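Local coordinates for integral membrane indolylacetylinositol arabinosyltransferase EmbB (Mycolicibacterium smegmatis MC2 155, PDB 7BVC), which probably transfers arabinose units as it polymerises the arabinan of mycobacterial cell-wall arabinogalactan, and binds the drug ethambutol, at residues D520-R525 with W578-F582. Numbering follows the deposited sequence.
Sequences DGAISR and WIHHF. With PO4 (phosphate ion), chain H.
Asp520 and Ile579 bring the two loops nearest each other, 7.3 Å between their CA atoms, where the lead-in to helix 527-545 faces the loop that enters a 3-10 turn at His580, ahead of helix 586-599. Across that gap the two side chains approach from opposite directions, and the Asp520 carboxylate rests on the end of the isoleucine, with OD1 3.2 Å from Ile579 CD1. Its other oxygen belongs to Arg525. The guanidinium takes Asp520 side-on: NE donates to the backbone oxygen Asp520 O at 2.9 Å, almost straight at 172°, while NH2 makes a salt bridge of 2.8 Å to Asp520 OD2. Both acceptors lie near the guanidinium plane, so its rotation is fixed and the 520-525 loop is closed on itself. Bends at chi2 and chi3 fold the arginine chain back for this grip. At the guanidinium edge, NH2 also comes within 3.4 Å of His580 ND1, the two planes 63° apart. Trp578 NE1 reaches a phosphate through a weak hydrogen bond to O2. His580 touches ethambutol, and Arg525, held by Asp520, lies behind it as second shell: these loops of the GT-C membrane domain help wall a drug pocket that Trp972 and Trp1012 of the C-terminal part also line.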
ATOM      1  N   ASP B 520       8.285   9.365   3.801  1.00 59.97           N
ATOM      2  CA  ASP B 520       7.075  10.173   3.686  1.00 59.97           C
ATOM      3  C   ASP B 520       6.412  10.356   5.047  1.00 59.97           C
ATOM      4  O   ASP B 520       6.137  11.487   5.465  1.00 59.97           O
ATOM      5  CB  ASP B 520       6.110   9.533   2.689  1.00 59.97           C
ATOM      6  CG  ASP B 520       5.021  10.485   2.243  1.00 59.97           C
ATOM      7  OD1 ASP B 520       4.006  10.015   1.688  1.00 59.97           O
ATOM      8  OD2 ASP B 520       5.180  11.706   2.448  1.00 59.97           O
ATOM      9  N   GLY B 521       6.145   9.258   5.748  1.00 56.68           N
ATOM     10  CA  GLY B 521       5.689   9.340   7.122  1.00 56.68           C
ATOM     11  C   GLY B 521       6.810   9.045   8.096  1.00 56.68           C
ATOM     12  O   GLY B 521       7.155   7.883   8.322  1.00 56.68           O
ATOM     13  N   ALA B 522       7.376  10.088   8.692  1.00 52.62           N
ATOM     14  CA  ALA B 522       8.539   9.980   9.554  1.00 52.62           C
ATOM     15  C   ALA B 522       8.188  10.455  10.959  1.00 52.62           C
ATOM     16  O   ALA B 522       7.022  10.704  11.281  1.00 52.62           O
ATOM     17  CB  ALA B 522       9.705  10.772   8.959  1.00 52.62           C
ATOM     18  N   ILE B 523       9.210  10.568  11.810  1.00 51.14           N
ATOM     19  CA  ILE B 523       8.988  10.985  13.192  1.00 51.14           C
ATOM     20  C   ILE B 523       8.365  12.374  13.242  1.00 51.14           C
ATOM     21  O   ILE B 523       7.449  12.633  14.033  1.00 51.14           O
ATOM     22  CB  ILE B 523      10.309  10.926  13.984  1.00 51.14           C
ATOM     23  CG1 ILE B 523      10.682   9.477  14.291  1.00 51.14           C
ATOM     24  CG2 ILE B 523      10.201  11.713  15.276  1.00 51.14           C
ATOM     25  CD1 ILE B 523      11.973   9.341  15.053  1.00 51.14           C
ATOM     26  N   SER B 524       8.832  13.282  12.388  1.00 50.45           N
ATOM     27  CA  SER B 524       8.385  14.668  12.424  1.00 50.45           C
ATOM     28  C   SER B 524       7.106  14.917  11.638  1.00 50.45           C
ATOM     29  O   SER B 524       6.469  15.955  11.840  1.00 50.45           O
ATOM     30  CB  SER B 524       9.487  15.586  11.892  1.00 50.45           C
ATOM     31  OG  SER B 524       9.730  15.338  10.518  1.00 50.45           O
ATOM     32  N   ARG B 525       6.714  14.002  10.756  1.00 51.90           N
ATOM     33  CA  ARG B 525       5.548  14.199   9.905  1.00 51.90           C
ATOM     34  C   ARG B 525       4.275  13.592  10.483  1.00 51.90           C
ATOM     35  O   ARG B 525       3.282  13.468   9.759  1.00 51.90           O
ATOM     36  CB  ARG B 525       5.813  13.621   8.515  1.00 51.90           C
ATOM     37  CG  ARG B 525       7.156  14.017   7.934  1.00 51.90           C
ATOM     38  CD  ARG B 525       6.986  14.979   6.776  1.00 51.90           C
ATOM     39  NE  ARG B 525       6.394  14.331   5.612  1.00 51.90           N
ATOM     40  CZ  ARG B 525       6.019  14.972   4.511  1.00 51.90           C
ATOM     41  NH1 ARG B 525       6.172  16.286   4.422  1.00 51.90           N
ATOM     42  NH2 ARG B 525       5.489  14.301   3.500  1.00 51.90           N
ATOM     43  N   TRP B 578      -2.321  12.792  -0.515  1.00 58.98           N
ATOM     44  CA  TRP B 578      -0.946  12.823  -0.040  1.00 58.98           C
ATOM     45  C   TRP B 578      -0.909  13.089   1.461  1.00 58.98           C
ATOM     46  O   TRP B 578      -1.932  13.324   2.108  1.00 58.98           O
ATOM     47  CB  TRP B 578      -0.132  13.893  -0.773  1.00 58.98           C
ATOM     48  CG  TRP B 578      -0.195  13.836  -2.267  1.00 58.98           C
ATOM     49  CD1 TRP B 578      -0.601  14.833  -3.101  1.00 58.98           C
ATOM     50  CD2 TRP B 578       0.182  12.738  -3.106  1.00 58.98           C
ATOM     51  NE1 TRP B 578      -0.509  14.422  -4.407  1.00 58.98           N
ATOM     52  CE2 TRP B 578      -0.034  13.139  -4.437  1.00 58.98           C
ATOM     53  CE3 TRP B 578       0.674  11.453  -2.860  1.00 58.98           C
ATOM     54  CZ2 TRP B 578       0.226  12.303  -5.520  1.00 58.98           C
ATOM     55  CZ3 TRP B 578       0.929  10.624  -3.936  1.00 58.98           C
ATOM     56  CH2 TRP B 578       0.705  11.053  -5.249  1.00 58.98           C
ATOM     57  N   ILE B 579       0.302  13.053   2.014  1.00 57.51           N
ATOM     58  CA  ILE B 579       0.503  13.436   3.407  1.00 57.51           C
ATOM     59  C   ILE B 579       0.801  14.927   3.544  1.00 57.51           C
ATOM     60  O   ILE B 579       0.535  15.507   4.606  1.00 57.51           O
ATOM     61  CB  ILE B 579       1.619  12.581   4.039  1.00 57.51           C
ATOM     62  CG1 ILE B 579       1.214  11.110   4.041  1.00 57.51           C
ATOM     63  CG2 ILE B 579       1.914  13.005   5.466  1.00 57.51           C
ATOM     64  CD1 ILE B 579       2.323  10.183   4.461  1.00 57.51           C
ATOM     65  N   HIS B 580       1.305  15.571   2.486  1.00 58.76           N
ATOM     66  CA  HIS B 580       1.574  17.003   2.533  1.00 58.76           C
ATOM     67  C   HIS B 580       0.337  17.818   2.884  1.00 58.76           C
ATOM     68  O   HIS B 580       0.467  18.964   3.325  1.00 58.76           O
ATOM     69  CB  HIS B 580       2.128  17.483   1.192  1.00 58.76           C
ATOM     70  CG  HIS B 580       2.998  16.482   0.499  1.00 58.76           C
ATOM     71  ND1 HIS B 580       4.285  16.205   0.907  1.00 58.76           N
ATOM     72  CD2 HIS B 580       2.771  15.701  -0.583  1.00 58.76           C
ATOM     73  CE1 HIS B 580       4.810  15.289   0.111  1.00 58.76           C
ATOM     74  NE2 HIS B 580       3.911  14.967  -0.801  1.00 58.76           N
ATOM     75  N   HIS B 581      -0.855  17.257   2.701  1.00 57.89           N
ATOM     76  CA  HIS B 581      -2.101  17.950   2.999  1.00 57.89           C
ATOM     77  C   HIS B 581      -2.400  18.022   4.489  1.00 57.89           C
ATOM     78  O   HIS B 581      -3.494  18.458   4.861  1.00 57.89           O
ATOM     79  CB  HIS B 581      -3.264  17.273   2.272  1.00 57.89           C
ATOM     80  CG  HIS B 581      -3.142  17.295   0.782  1.00 57.89           C
ATOM     81  ND1 HIS B 581      -4.011  16.617  -0.046  1.00 57.89           N
ATOM     82  CD2 HIS B 581      -2.254  17.913  -0.032  1.00 57.89           C
ATOM     83  CE1 HIS B 581      -3.662  16.816  -1.303  1.00 57.89           C
ATOM     84  NE2 HIS B 581      -2.599  17.598  -1.322  1.00 57.89           N
ATOM     85  N   PHE B 582      -1.471  17.607   5.345  1.00 55.72           N
ATOM     86  CA  PHE B 582      -1.638  17.728   6.786  1.00 55.72           C
ATOM     87  C   PHE B 582      -1.079  19.034   7.335  1.00 55.72           C
ATOM     88  O   PHE B 582      -1.244  19.308   8.526  1.00 55.72           O
ATOM     89  CB  PHE B 582      -0.976  16.547   7.499  1.00 55.72           C
ATOM     90  CG  PHE B 582      -1.762  15.273   7.416  1.00 55.72           C
ATOM     91  CD1 PHE B 582      -3.142  15.288   7.530  1.00 55.72           C
ATOM     92  CD2 PHE B 582      -1.125  14.061   7.228  1.00 55.72           C
ATOM     93  CE1 PHE B 582      -3.867  14.119   7.454  1.00 55.72           C
ATOM     94  CE2 PHE B 582      -1.848  12.888   7.153  1.00 55.72           C
ATOM     95  CZ  PHE B 582      -3.220  12.918   7.266  1.00 55.72           C
TER
HETATM   96  P   PO4 H1202      -1.421  18.240  -5.509  1.00 69.77           P
HETATM   97  O1  PO4 H1202      -2.465  17.291  -4.979  1.00 69.77           O
HETATM   98  O2  PO4 H1202      -0.085  17.541  -5.554  1.00 69.77           O
HETATM   99  O3  PO4 H1202      -1.329  19.441  -4.601  1.00 69.77           O
HETATM  100  O4  PO4 H1202      -1.811  18.683  -6.898  1.00 69.77           O